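Local coordinates for protein arylalkylamine N-Acetyltransferase 2 (Aedes aegypti, PDB 4FD5) that probably acetylates arylalkylamines such as dopamine, transferring the acetyl group from acetyl-CoA, and may likewise couple serotonin to long-chain fatty acyl groups, at residues 17-22 with 55-60; 62-67 with 160-165; 77-82 with 153-158; 109-114 with 212-217; 136-141 with 145-150. All coordinates share one frame; numbering follows the deposited sequence.

Interaction 1. Residues 17-22 with 55-60; sequences KYYDDV and HSLSTL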
# COMPACT_ATOMS: atom_id res chain seq x y z
N LYS A 17 16.07 -9.11 9.62
CA LYS A 17 16.36 -8.70 10.99
C LYS A 17 15.52 -7.51 11.43
O LYS A 17 15.38 -7.24 12.60
CB LYS A 17 17.85 -8.39 11.17
CG LYS A 17 18.73 -9.62 11.05
CD LYS A 17 20.08 -9.36 11.70
CE LYS A 17 20.98 -10.59 11.63
NZ LYS A 17 22.29 -10.35 12.29
N TYR A 18 14.95 -6.80 10.45
CA TYR A 18 14.11 -5.64 10.73
C TYR A 18 12.62 -5.92 10.61
O TYR A 18 11.81 -5.03 10.93
CB TYR A 18 14.47 -4.47 9.80
CG TYR A 18 15.81 -3.88 10.12
CD1 TYR A 18 15.92 -2.81 10.99
CD2 TYR A 18 16.96 -4.41 9.58
CE1 TYR A 18 17.15 -2.26 11.29
CE2 TYR A 18 18.21 -3.87 9.89
CZ TYR A 18 18.29 -2.79 10.74
OH TYR A 18 19.51 -2.23 11.06
N TYR A 19 12.24 -7.13 10.18
CA TYR A 19 10.82 -7.37 9.97
C TYR A 19 9.98 -7.07 11.22
O TYR A 19 8.95 -6.40 11.13
CB TYR A 19 10.54 -8.80 9.50
CG TYR A 19 11.04 -9.19 8.12
CD1 TYR A 19 11.54 -8.27 7.21
CD2 TYR A 19 10.98 -10.52 7.72
CE1 TYR A 19 11.99 -8.67 5.95
CE2 TYR A 19 11.40 -10.92 6.50
CZ TYR A 19 11.91 -10.00 5.61
OH TYR A 19 12.34 -10.45 4.38
N ASP A 20 10.39 -7.57 12.39
CA ASP A 20 9.60 -7.33 13.59
C ASP A 20 9.47 -5.83 13.84
O ASP A 20 8.36 -5.35 14.11
CB ASP A 20 10.23 -7.98 14.83
CG ASP A 20 9.98 -9.47 14.91
OD1 ASP A 20 9.25 -10.02 14.08
OD2 ASP A 20 10.52 -10.11 15.84
N ASP A 21 10.60 -5.11 13.73
CA ASP A 21 10.62 -3.67 14.00
C ASP A 21 9.65 -2.98 13.05
O ASP A 21 8.96 -2.02 13.43
CB ASP A 21 12.01 -3.06 13.75
CG ASP A 21 13.02 -3.37 14.85
OD1 ASP A 21 12.63 -3.85 15.93
OD2 ASP A 21 14.23 -3.09 14.62
N VAL A 22 9.61 -3.46 11.81
CA VAL A 22 8.79 -2.80 10.80
C VAL A 22 7.31 -3.07 11.11
O VAL A 22 6.48 -2.16 11.09
CB VAL A 22 9.20 -3.23 9.37
CG1 VAL A 22 8.12 -2.85 8.33
CG2 VAL A 22 10.55 -2.63 8.99
N HIS A 55 -0.08 -10.36 5.61
CA HIS A 55 0.10 -9.75 4.30
C HIS A 55 1.38 -8.92 4.23
O HIS A 55 2.15 -9.04 3.27
CB HIS A 55 -1.13 -8.90 3.91
CG HIS A 55 -1.12 -8.43 2.48
ND1 HIS A 55 -1.85 -7.34 2.06
CD2 HIS A 55 -0.49 -8.90 1.38
CE1 HIS A 55 -1.66 -7.15 0.77
NE2 HIS A 55 -0.84 -8.08 0.33
N SER A 56 1.61 -8.10 5.25
CA SER A 56 2.83 -7.29 5.31
C SER A 56 4.10 -8.14 5.36
O SER A 56 5.09 -7.79 4.74
CB SER A 56 2.80 -6.29 6.46
OG SER A 56 1.69 -5.42 6.31
N LEU A 57 4.06 -9.24 6.09
CA LEU A 57 5.24 -10.11 6.14
C LEU A 57 5.49 -10.74 4.77
O LEU A 57 6.62 -10.76 4.29
CB LEU A 57 5.09 -11.17 7.23
CG LEU A 57 6.28 -12.11 7.41
CD1 LEU A 57 7.55 -11.34 7.75
CD2 LEU A 57 5.93 -13.10 8.52
N SER A 58 4.43 -11.24 4.14
CA SER A 58 4.58 -11.78 2.80
C SER A 58 5.18 -10.74 1.85
O SER A 58 6.09 -11.04 1.07
CB SER A 58 3.23 -12.27 2.26
OG SER A 58 3.42 -13.00 1.06
N THR A 59 4.68 -9.51 1.94
CA THR A 59 5.21 -8.44 1.11
C THR A 59 6.70 -8.18 1.37
O THR A 59 7.50 -8.09 0.43
CB THR A 59 4.40 -7.16 1.33
OG1 THR A 59 3.08 -7.38 0.83
CG2 THR A 59 5.05 -5.97 0.57
N LEU A 60 7.06 -8.08 2.65
CA LEU A 60 8.43 -7.86 3.06
C LEU A 60 9.36 -8.89 2.44
O LEU A 60 10.46 -8.56 2.01
CB LEU A 60 8.57 -7.87 4.59
CG LEU A 60 8.11 -6.58 5.29
CD1 LEU A 60 7.97 -6.75 6.81
CD2 LEU A 60 9.05 -5.44 4.96

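Interaction 2. Residues 62-67 with 160-165; sequences DNVSIM and LDRGFQ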
# COMPACT_ATOMS: atom_id res chain seq x y z
N ASP A 62 9.41 -10.20 -0.36
CA ASP A 62 9.77 -9.91 -1.76
C ASP A 62 11.10 -9.14 -1.88
O ASP A 62 11.62 -8.96 -2.98
CB ASP A 62 8.67 -9.13 -2.49
CG ASP A 62 7.50 -10.00 -2.91
OD1 ASP A 62 7.61 -11.26 -2.89
OD2 ASP A 62 6.45 -9.43 -3.27
N ASN A 63 11.61 -8.68 -0.74
CA ASN A 63 12.93 -8.07 -0.65
C ASN A 63 13.07 -6.81 -1.50
O ASN A 63 14.13 -6.52 -2.04
CB ASN A 63 14.00 -9.07 -1.10
CG ASN A 63 15.37 -8.75 -0.53
OD1 ASN A 63 15.48 -8.18 0.56
ND2 ASN A 63 16.42 -9.11 -1.27
N VAL A 64 11.98 -6.06 -1.62
CA VAL A 64 12.02 -4.79 -2.37
C VAL A 64 11.44 -3.63 -1.58
O VAL A 64 11.16 -2.57 -2.15
CB VAL A 64 11.35 -4.86 -3.77
CG1 VAL A 64 12.17 -5.75 -4.72
CG2 VAL A 64 9.92 -5.36 -3.67
N SER A 65 11.26 -3.82 -0.27
CA SER A 65 10.75 -2.74 0.58
C SER A 65 11.88 -1.85 1.08
O SER A 65 13.01 -2.31 1.25
CB SER A 65 9.98 -3.31 1.77
OG SER A 65 8.89 -4.10 1.31
N ILE A 66 11.57 -0.58 1.35
CA ILE A 66 12.58 0.38 1.80
C ILE A 66 12.20 0.93 3.17
O ILE A 66 11.04 1.18 3.44
CB ILE A 66 12.64 1.59 0.84
CG1 ILE A 66 12.82 1.14 -0.61
CG2 ILE A 66 13.73 2.57 1.28
CD1 ILE A 66 14.13 0.53 -0.89
N MET A 67 13.18 1.06 4.07
CA MET A 67 12.98 1.77 5.32
C MET A 67 13.86 3.01 5.38
O MET A 67 14.99 3.05 4.83
CB MET A 67 13.28 0.88 6.54
CG MET A 67 14.66 0.27 6.51
SD MET A 67 14.87 -0.84 7.92
CE MET A 67 16.60 -1.29 7.69
N LEU A 160 13.99 0.19 -10.67
CA LEU A 160 14.76 0.32 -11.90
C LEU A 160 15.98 -0.60 -11.88
O LEU A 160 16.29 -1.29 -12.86
CB LEU A 160 15.20 1.77 -12.11
CG LEU A 160 14.24 2.74 -12.75
CD1 LEU A 160 14.81 4.17 -12.74
CD2 LEU A 160 13.89 2.31 -14.17
N ASP A 161 16.67 -0.62 -10.75
CA ASP A 161 17.83 -1.49 -10.59
C ASP A 161 17.48 -2.98 -10.77
O ASP A 161 18.30 -3.74 -11.30
CB ASP A 161 18.48 -1.25 -9.24
CG ASP A 161 19.90 -1.77 -9.18
OD1 ASP A 161 20.76 -1.23 -9.92
OD2 ASP A 161 20.14 -2.72 -8.41
N ARG A 162 16.28 -3.37 -10.34
CA ARG A 162 15.79 -4.75 -10.43
C ARG A 162 15.13 -5.09 -11.77
O ARG A 162 14.60 -6.19 -11.95
CB ARG A 162 14.78 -5.04 -9.31
CG ARG A 162 15.34 -5.03 -7.90
CD ARG A 162 16.16 -6.29 -7.58
NE ARG A 162 16.67 -6.19 -6.21
CZ ARG A 162 16.02 -6.62 -5.14
NH1 ARG A 162 14.85 -7.22 -5.26
NH2 ARG A 162 16.55 -6.47 -3.93
N GLY A 163 15.12 -4.14 -12.69
CA GLY A 163 14.65 -4.39 -14.04
C GLY A 163 13.18 -4.13 -14.29
O GLY A 163 12.64 -4.54 -15.32
N PHE A 164 12.50 -3.47 -13.36
CA PHE A 164 11.09 -3.15 -13.57
C PHE A 164 10.90 -1.96 -14.50
O PHE A 164 11.73 -1.05 -14.55
CB PHE A 164 10.38 -2.88 -12.24
CG PHE A 164 10.22 -4.10 -11.39
CD1 PHE A 164 11.26 -4.54 -10.58
CD2 PHE A 164 9.04 -4.81 -11.40
CE1 PHE A 164 11.10 -5.66 -9.79
CE2 PHE A 164 8.88 -5.93 -10.61
CZ PHE A 164 9.91 -6.36 -9.81
N GLN A 165 9.78 -1.96 -15.22
CA GLN A 165 9.43 -0.88 -16.12
C GLN A 165 8.16 -0.15 -15.69
O GLN A 165 7.89 0.95 -16.15
CB GLN A 165 9.23 -1.42 -17.53
CG GLN A 165 10.45 -2.08 -18.12
CD GLN A 165 10.18 -2.64 -19.49
OE1 GLN A 165 10.44 -1.98 -20.49
NE2 GLN A 165 9.62 -3.84 -19.54

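Interaction 3. Residues 77-82 with 153-158; sequences GVALNG and EKSEEL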
# COMPACT_ATOMS: atom_id res chain seq x y z
N GLY A 77 10.34 5.59 8.81
CA GLY A 77 9.23 5.37 7.90
C GLY A 77 9.51 4.18 7.00
O GLY A 77 10.64 3.72 6.95
N VAL A 78 8.50 3.69 6.29
CA VAL A 78 8.70 2.59 5.35
C VAL A 78 7.86 2.73 4.08
O VAL A 78 6.80 3.36 4.07
CB VAL A 78 8.36 1.22 5.98
CG1 VAL A 78 9.31 0.92 7.15
CG2 VAL A 78 6.89 1.17 6.39
N ALA A 79 8.36 2.10 3.01
CA ALA A 79 7.57 1.81 1.83
C ALA A 79 7.60 0.30 1.67
O ALA A 79 8.65 -0.26 1.35
CB ALA A 79 8.18 2.46 0.61
N LEU A 80 6.47 -0.35 1.93
CA LEU A 80 6.40 -1.80 1.73
C LEU A 80 5.93 -1.99 0.30
O LEU A 80 4.83 -1.53 -0.08
CB LEU A 80 5.44 -2.47 2.70
CG LEU A 80 6.05 -3.00 4.00
CD1 LEU A 80 6.65 -1.88 4.79
CD2 LEU A 80 5.07 -3.79 4.83
N ASN A 81 6.77 -2.71 -0.46
CA ASN A 81 6.58 -2.91 -1.89
C ASN A 81 6.55 -4.38 -2.21
O ASN A 81 7.31 -5.17 -1.64
CB ASN A 81 7.72 -2.27 -2.67
CG ASN A 81 7.90 -0.79 -2.36
OD1 ASN A 81 6.92 -0.04 -2.28
ND2 ASN A 81 9.13 -0.37 -2.14
N GLY A 82 5.65 -4.76 -3.12
CA GLY A 82 5.55 -6.15 -3.54
C GLY A 82 5.69 -6.33 -5.03
O GLY A 82 5.62 -5.38 -5.80
N GLU A 153 10.86 7.75 -4.02
CA GLU A 153 12.00 7.96 -4.91
C GLU A 153 13.00 6.80 -4.83
O GLU A 153 13.47 6.29 -5.86
CB GLU A 153 12.68 9.29 -4.60
CG GLU A 153 11.87 10.49 -5.04
CD GLU A 153 12.41 11.81 -4.52
OE1 GLU A 153 13.28 11.79 -3.63
OE2 GLU A 153 11.96 12.87 -5.01
N LYS A 154 13.31 6.37 -3.60
CA LYS A 154 14.21 5.24 -3.37
C LYS A 154 13.60 3.94 -3.88
O LYS A 154 14.32 3.06 -4.40
CB LYS A 154 14.57 5.13 -1.88
CG LYS A 154 15.41 6.31 -1.35
CD LYS A 154 16.86 6.23 -1.85
CE LYS A 154 17.76 7.29 -1.20
NZ LYS A 154 19.20 7.03 -1.48
N SER A 155 12.28 3.82 -3.74
CA SER A 155 11.56 2.66 -4.25
C SER A 155 11.69 2.59 -5.77
O SER A 155 11.91 1.52 -6.31
CB SER A 155 10.08 2.70 -3.84
OG SER A 155 9.96 2.52 -2.43
N GLU A 156 11.55 3.72 -6.45
CA GLU A 156 11.71 3.73 -7.90
C GLU A 156 13.14 3.39 -8.30
O GLU A 156 13.34 2.64 -9.26
CB GLU A 156 11.30 5.07 -8.50
CG GLU A 156 11.47 5.08 -10.01
CD GLU A 156 10.95 6.34 -10.67
OE1 GLU A 156 10.03 6.97 -10.11
OE2 GLU A 156 11.47 6.70 -11.75
N GLU A 157 14.11 3.93 -7.57
CA GLU A 157 15.52 3.59 -7.83
C GLU A 157 15.76 2.08 -7.74
O GLU A 157 16.39 1.49 -8.63
CB GLU A 157 16.45 4.34 -6.86
CG GLU A 157 16.47 5.85 -7.08
CD GLU A 157 17.32 6.58 -6.04
OE1 GLU A 157 17.93 5.91 -5.18
OE2 GLU A 157 17.38 7.82 -6.08
N LEU A 158 15.23 1.45 -6.70
CA LEU A 158 15.37 0.00 -6.54
C LEU A 158 14.62 -0.75 -7.65
O LEU A 158 15.14 -1.71 -8.21
CB LEU A 158 14.87 -0.45 -5.17
CG LEU A 158 15.02 -1.95 -4.91
CD1 LEU A 158 16.47 -2.40 -5.06
CD2 LEU A 158 14.47 -2.30 -3.52

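Interaction 4. Residues 109-114 with 212-217; sequences FKLLYE and EKLKIM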
# COMPACT_ATOMS: atom_id res chain seq x y z
N PHE A 109 -10.86 -6.01 1.00
CA PHE A 109 -10.36 -6.90 -0.05
C PHE A 109 -11.24 -6.82 -1.30
O PHE A 109 -10.75 -6.68 -2.42
CB PHE A 109 -10.28 -8.35 0.46
CG PHE A 109 -9.65 -9.31 -0.52
CD1 PHE A 109 -8.33 -9.74 -0.36
CD2 PHE A 109 -10.36 -9.78 -1.61
CE1 PHE A 109 -7.75 -10.63 -1.26
CE2 PHE A 109 -9.79 -10.67 -2.52
CZ PHE A 109 -8.48 -11.09 -2.34
N LYS A 110 -12.55 -6.90 -1.09
CA LYS A 110 -13.52 -6.85 -2.17
C LYS A 110 -13.44 -5.56 -2.98
O LYS A 110 -13.42 -5.61 -4.21
CB LYS A 110 -14.94 -7.04 -1.62
CG LYS A 110 -16.02 -7.15 -2.67
CD LYS A 110 -17.36 -7.53 -2.03
CE LYS A 110 -18.55 -6.98 -2.81
NZ LYS A 110 -18.71 -7.59 -4.16
N LEU A 111 -13.37 -4.41 -2.31
CA LEU A 111 -13.28 -3.16 -3.07
C LEU A 111 -12.02 -3.15 -3.93
O LEU A 111 -12.06 -2.80 -5.13
CB LEU A 111 -13.30 -1.96 -2.14
CG LEU A 111 -13.00 -0.61 -2.81
CD1 LEU A 111 -14.01 -0.28 -3.93
CD2 LEU A 111 -12.96 0.48 -1.76
N LEU A 112 -10.89 -3.53 -3.34
CA LEU A 112 -9.64 -3.47 -4.10
C LEU A 112 -9.64 -4.47 -5.28
O LEU A 112 -9.21 -4.13 -6.40
CB LEU A 112 -8.44 -3.68 -3.19
CG LEU A 112 -8.32 -2.67 -2.06
CD1 LEU A 112 -7.34 -3.18 -1.01
CD2 LEU A 112 -7.89 -1.31 -2.61
N TYR A 113 -10.14 -5.67 -5.05
CA TYR A 113 -10.29 -6.66 -6.13
C TYR A 113 -11.16 -6.15 -7.28
O TYR A 113 -10.79 -6.20 -8.46
CB TYR A 113 -10.87 -7.95 -5.54
CG TYR A 113 -11.24 -8.98 -6.58
CD1 TYR A 113 -10.28 -9.80 -7.16
CD2 TYR A 113 -12.57 -9.14 -6.97
CE1 TYR A 113 -10.62 -10.73 -8.10
CE2 TYR A 113 -12.92 -10.07 -7.92
CZ TYR A 113 -11.94 -10.86 -8.48
OH TYR A 113 -12.29 -11.79 -9.43
N GLU A 114 -12.33 -5.63 -6.92
CA GLU A 114 -13.27 -5.11 -7.89
C GLU A 114 -12.66 -4.00 -8.73
O GLU A 114 -12.83 -3.98 -9.95
CB GLU A 114 -14.49 -4.56 -7.20
CG GLU A 114 -15.37 -5.60 -6.59
CD GLU A 114 -16.58 -4.96 -5.96
OE1 GLU A 114 -16.43 -3.88 -5.35
OE2 GLU A 114 -17.68 -5.52 -6.11
N GLU A 212 -11.04 10.92 0.11
CA GLU A 212 -12.21 11.07 -0.74
C GLU A 212 -12.38 9.92 -1.72
O GLU A 212 -13.50 9.47 -1.98
CB GLU A 212 -12.11 12.39 -1.49
CG GLU A 212 -13.43 13.00 -1.85
CD GLU A 212 -13.29 14.47 -2.19
OE1 GLU A 212 -13.87 15.31 -1.47
OE2 GLU A 212 -12.59 14.78 -3.18
N LYS A 213 -11.27 9.45 -2.27
CA LYS A 213 -11.28 8.47 -3.36
C LYS A 213 -10.25 7.39 -3.17
O LYS A 213 -9.22 7.60 -2.54
CB LYS A 213 -10.95 9.16 -4.69
CG LYS A 213 -11.96 10.18 -5.17
CD LYS A 213 -11.40 10.98 -6.35
CE LYS A 213 -12.42 12.00 -6.86
NZ LYS A 213 -11.95 12.64 -8.11
N LEU A 214 -10.53 6.22 -3.74
CA LEU A 214 -9.51 5.20 -3.97
C LEU A 214 -9.02 5.42 -5.39
O LEU A 214 -9.82 5.47 -6.32
CB LEU A 214 -10.11 3.81 -3.86
CG LEU A 214 -9.31 2.66 -4.49
CD1 LEU A 214 -7.95 2.50 -3.83
CD2 LEU A 214 -10.10 1.38 -4.37
N LYS A 215 -7.70 5.58 -5.58
CA LYS A 215 -7.16 5.75 -6.92
C LYS A 215 -6.14 4.67 -7.19
O LYS A 215 -5.21 4.50 -6.40
CB LYS A 215 -6.49 7.12 -7.07
CG LYS A 215 -7.40 8.31 -6.83
CD LYS A 215 -6.68 9.63 -7.15
CE LYS A 215 -7.61 10.82 -6.92
NZ LYS A 215 -6.97 12.09 -7.36
N ILE A 216 -6.32 3.92 -8.27
CA ILE A 216 -5.27 3.04 -8.77
C ILE A 216 -4.41 3.83 -9.75
O ILE A 216 -4.91 4.33 -10.78
CB ILE A 216 -5.81 1.77 -9.43
CG1 ILE A 216 -6.60 0.95 -8.41
CG2 ILE A 216 -4.67 0.95 -10.02
CD1 ILE A 216 -7.21 -0.31 -9.00
N MET A 217 -3.13 3.94 -9.39
CA MET A 217 -2.22 4.87 -10.04
C MET A 217 -0.98 4.13 -10.51
O MET A 217 -0.57 3.15 -9.90
CB MET A 217 -1.81 5.98 -9.05
CG MET A 217 -3.01 6.69 -8.42
SD MET A 217 -2.58 7.98 -7.23
CE MET A 217 -2.12 9.31 -8.35

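Interaction 5. Residues 136-141 with 145-150; sequences LSVDSR and KGLAKK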
# COMPACT_ATOMS: atom_id res chain seq x y z
N LEU A 136 2.82 3.07 2.46
CA LEU A 136 3.75 4.18 2.64
C LEU A 136 3.41 4.81 3.98
O LEU A 136 2.28 5.29 4.18
CB LEU A 136 3.58 5.21 1.50
CG LEU A 136 4.40 6.50 1.60
CD1 LEU A 136 5.89 6.20 1.60
CD2 LEU A 136 4.03 7.40 0.44
N SER A 137 4.37 4.80 4.89
CA SER A 137 4.10 5.15 6.29
C SER A 137 5.28 5.94 6.87
O SER A 137 6.43 5.56 6.67
CB SER A 137 3.91 3.85 7.11
OG SER A 137 3.71 4.15 8.48
N VAL A 138 5.00 7.06 7.54
CA VAL A 138 6.05 7.83 8.18
C VAL A 138 5.62 8.16 9.61
O VAL A 138 4.53 8.68 9.82
CB VAL A 138 6.33 9.15 7.43
CG1 VAL A 138 7.41 9.99 8.16
CG2 VAL A 138 6.74 8.86 6.00
N ASP A 139 6.47 7.80 10.57
CA ASP A 139 6.24 8.03 11.99
C ASP A 139 6.05 9.53 12.25
O ASP A 139 6.79 10.35 11.69
CB ASP A 139 7.44 7.49 12.78
CG ASP A 139 7.22 7.52 14.28
OD1 ASP A 139 7.04 8.63 14.83
OD2 ASP A 139 7.24 6.44 14.92
N SER A 140 5.05 9.89 13.05
CA SER A 140 4.75 11.31 13.28
C SER A 140 5.96 12.11 13.75
O SER A 140 6.07 13.31 13.46
CB SER A 140 3.59 11.48 14.26
OG SER A 140 3.93 10.97 15.54
N ARG A 141 6.86 11.47 14.50
CA ARG A 141 8.06 12.15 15.01
C ARG A 141 8.95 12.65 13.87
O ARG A 141 9.72 13.60 14.04
CB ARG A 141 8.86 11.22 15.94
CG ARG A 141 8.11 10.74 17.19
CD ARG A 141 8.89 9.65 17.94
NE ARG A 141 8.87 8.37 17.23
CZ ARG A 141 9.77 7.40 17.39
NH1 ARG A 141 10.79 7.57 18.22
NH2 ARG A 141 9.65 6.26 16.71
N LYS A 145 10.11 16.12 7.08
CA LYS A 145 11.47 15.95 6.56
C LYS A 145 11.49 15.45 5.11
O LYS A 145 12.55 15.17 4.54
CB LYS A 145 12.25 14.95 7.43
CG LYS A 145 12.37 15.34 8.89
CD LYS A 145 13.11 16.66 9.05
CE LYS A 145 14.50 16.59 8.48
NZ LYS A 145 15.36 17.71 8.97
N GLY A 146 10.31 15.33 4.52
CA GLY A 146 10.18 14.92 3.13
C GLY A 146 10.35 13.43 2.97
O GLY A 146 10.59 12.97 1.85
N LEU A 147 10.23 12.67 4.06
CA LEU A 147 10.52 11.23 3.98
C LEU A 147 9.56 10.44 3.10
O LEU A 147 9.98 9.51 2.41
CB LEU A 147 10.63 10.59 5.37
CG LEU A 147 11.77 11.09 6.26
CD1 LEU A 147 11.67 10.42 7.61
CD2 LEU A 147 13.12 10.82 5.61
N ALA A 148 8.27 10.76 3.11
CA ALA A 148 7.34 10.00 2.25
C ALA A 148 7.79 10.01 0.78
O ALA A 148 7.89 8.95 0.10
CB ALA A 148 5.92 10.53 2.41
N LYS A 149 8.08 11.21 0.28
CA LYS A 149 8.45 11.38 -1.10
C LYS A 149 9.78 10.66 -1.35
O LYS A 149 9.92 9.94 -2.34
CB LYS A 149 8.54 12.86 -1.46
CG LYS A 149 8.75 13.12 -2.93
CD LYS A 149 8.67 14.62 -3.17
CE LYS A 149 8.70 14.95 -4.64
NZ LYS A 149 8.70 16.43 -4.87
N LYS A 150 10.73 10.83 -0.44
CA LYS A 150 12.03 10.18 -0.59
C LYS A 150 11.92 8.65 -0.61
O LYS A 150 12.63 7.98 -1.35
CB LYS A 150 13.00 10.63 0.49
CG LYS A 150 13.31 12.12 0.44
CD LYS A 150 14.29 12.50 1.55
CE LYS A 150 14.58 14.00 1.58
NZ LYS A 150 15.22 14.44 0.31

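Interaction 1. Residues 17-22 with 55-60
Tyr19 and Leu60 bury similar areas, the largest in this contact, and meet as a ring lying over an aliphatic carbon. Leu60 CB sits above one face of the Tyr19 ring, 4.1 Å from its centroid and 23° off the normal. This CH-pi contact is displaced toward the rim, at CE1. The two side chains slide past each other in opposite directions, and Leu60 CD1 continues the apolar contact to Tyr19 CD1 at 3.9 Å. With CG anti to its own carbonyl carbon (chi1 -66°), Tyr19 turns one ring face to Leu60, in the last turn of helix 50-60. The phenol oxygen ends near the backbone of that turn, with Tyr19 OH 3.6 Å from Leu60 O. Leu57, one turn earlier, crosses the tyrosine at about a right angle and sends its CD1 methyl obliquely to Tyr19 CD2 at 3.5 Å. The pairing belongs to the N-terminal part of the GNAT fold, where the start of helix 19-29 packs against the end of helix 50-60 beside the central sheet. Deeper in, Val22 and Leu60 reach toward each other tip to tip, Val22 CG1 lying 4.2 Å from Leu60 CD1. Both of these buried side chains also touch Leu80 of strand 75-85, which carries the helix-helix seam down onto the sheet. The Tyr19 side chain also touches Lys61, just past the helix end.

Interaction 2. Residues 62-67 with 160-165
The carbonyl oxygen of Asn63 is gripped by both terminal nitrogens of the Arg162 guanidinium. The sounder bond runs from Arg162 NH2 to Asn63 O at 3.1 Å, with an N-H...O angle of 141°. The donor lies nearly on the extension of the C=O bond, while the oxygen is tilted 23° from the guanidinium plane. The second bond, from Arg162 NH1, is weak. The arginine chain bends at chi2 (-75°), and its guanidinium reaches the loop leading into strand 66-69. Val64 comes at the guanidinium obliquely: its CG1 methyl lies 3.1 Å from Arg162 NH1, short enough that the exact value is doubtful. Asn63 crosses the arginine at about a right angle, its amide plane turned 41° from the guanidinium. Behind the arginine, its CB lies in plane at the edge of the Phe164 ring, and that ring in turn packs edge-to-face with Phe131. Gly163, at positive phi, ends the helix in a Schellman motif. The arrangement is a helix C-terminus of the GNAT fold tied through Arg162, just past its last helical residue, to the loop between helix 50-60 and strand 66-69.

Interaction 3. Residues 77-82 with 153-158
Ser155 and Asn81 point at each other across the interface between helix 147-161 and strand 75-85, where the helix packs on one face of the central GNAT sheet. Strand residues alternate here: Ala79 and Asn81 direct their side chains to the helix, while Val78 and Leu80 touch helix 19-29 on the other face. Asn81 has CG anti to its carbonyl carbon (chi1 -56°), which brings the amide nitrogen in front of the serine hydroxyl. The bond from Asn81 ND2 to Ser155 OG is 3.0 Å long with an N-H...O angle of 150°, and the oxygen lies 18° out of the amide plane. The approach is close enough that Ser155 CB also comes within 3.6 Å of Asn81 ND2. Each polar group has another partner. The strongest polar partner of Ser155 OG is the backbone oxygen of Leu151, one turn back in its own helix, and Asn81 ND2 also donates to Val64 O, in the loop before the adjacent strand 66-69. All three touching residues are buried, and these bonds give the hydroxyl and the amide nitrogen partners within the core and should limit the rotation of both groups. Beside them the strand comes near with a single methyl, Ala79 CB lying 3.5 Å from Ser155 OG.

Interaction 4. Residues 109-114 with 212-217
Helix 103-116 and strand 213-220 come closest at Leu112 and Leu214, 8.7 Å between CA atoms, and only side chains meet. Leu214 of the strand places its branched end against two consecutive leucines of the helix. Its CG stands anti to the backbone N (chi1 161°), which extends the side chain from the sheet toward the helix. Leu111 meets it head on: the two side chains reach toward each other tip to tip, and Leu111 CG lies 3.8 Å from Leu214 CD2. The CD2 methyl of Leu111 adds a slightly longer contact to the same carbon. Leu112 arrives differently, crossing Leu214 at about a right angle. Its CD2 methyl touches both branches, at 3.9 Å from Leu214 CD2 and 4.0 Å from Leu214 CD1. The CD2 methyl of Leu214 thus touches Leu111 and Leu112 together, and no hydrogen bond crosses the contact. On the helix itself, Lys110 NZ forms a salt bridge with Glu114 OE2 one turn on, at 3.0 Å, approaching from above the carboxylate plane; Glu114 OE1 is held by Tyr196 OH. Tyr196 and Phe205, from the connection between strands 186-192 and 213-220, extend the apolar cluster around Leu111. The strand's alternate residues Lys215 and Met217 touch helix 174-182 instead. The whole is a helix-on-sheet packing layer of the alpha/beta GNAT fold, formed by leucines over the C-terminal part of its sheet.

Interaction 5. Residues 136-141 with 145-150
Val138 lays its CG2 methyl against the first turn of helix 147-161, 3.8 Å from Ala148 N and 4.0 Å from Ala148 CB. The CG1 branch, anti to the backbone N (chi1 178°), turns instead to Leu147, its closest approach being 4.3 Å to Leu147 CB. Two residues back on the same side of the strand, Leu136 extends the patch: its CD1 methyl lies 3.7 Å from Ala148 O, and CD2 lies 4.2 Å from Ala148 CB. The small alanine lets strand and helix come close, with Val138 and Ala148 CA atoms 6.4 Å apart. Past the strand end, Asp139 OD1 accepts from Arg141 N at 2.9 Å in an Asx turn. The Arg141 guanidinium grips the same carboxylate side-on, with NH2 bonded to Asp139 OD2 and NE to OD1. Residues 141-146 match the R-x-x-G-x-G signature that in GNAT enzymes binds the pyrophosphate of acetyl-CoA, and probably do so here; Gly146 is also the N-cap of the helix. The pair opens the beta-alpha-beta unit of strand 129-138, helix 147-161 and strand 166-171, with Ala148 also touching Val179 of helix 174-182 and Leu147 resting on Phe11 of strand 10-13.

Interactions 2, 3 and 5 use helix 147-161, at its C-terminal end, middle and N-terminal start, against the approach to strand 66-69, strand 75-85 and strand 129-138. Interactions 2 and 3 are about 7 Å apart between centres, 3 and 5 about 12 Å. Interaction 1 closes first along the chain; its helices touch Leu80 of interaction 3. Interaction 5 falls within the span of 3, and 3 within that of 2, while the segments of interaction 4 alternate with those of 2 and 3. Interaction 4 stands across the chain's centre, about 20 to 23 Å from the others, centre to centre. Together they join helices on both faces of one GNAT sheet to it and to one another.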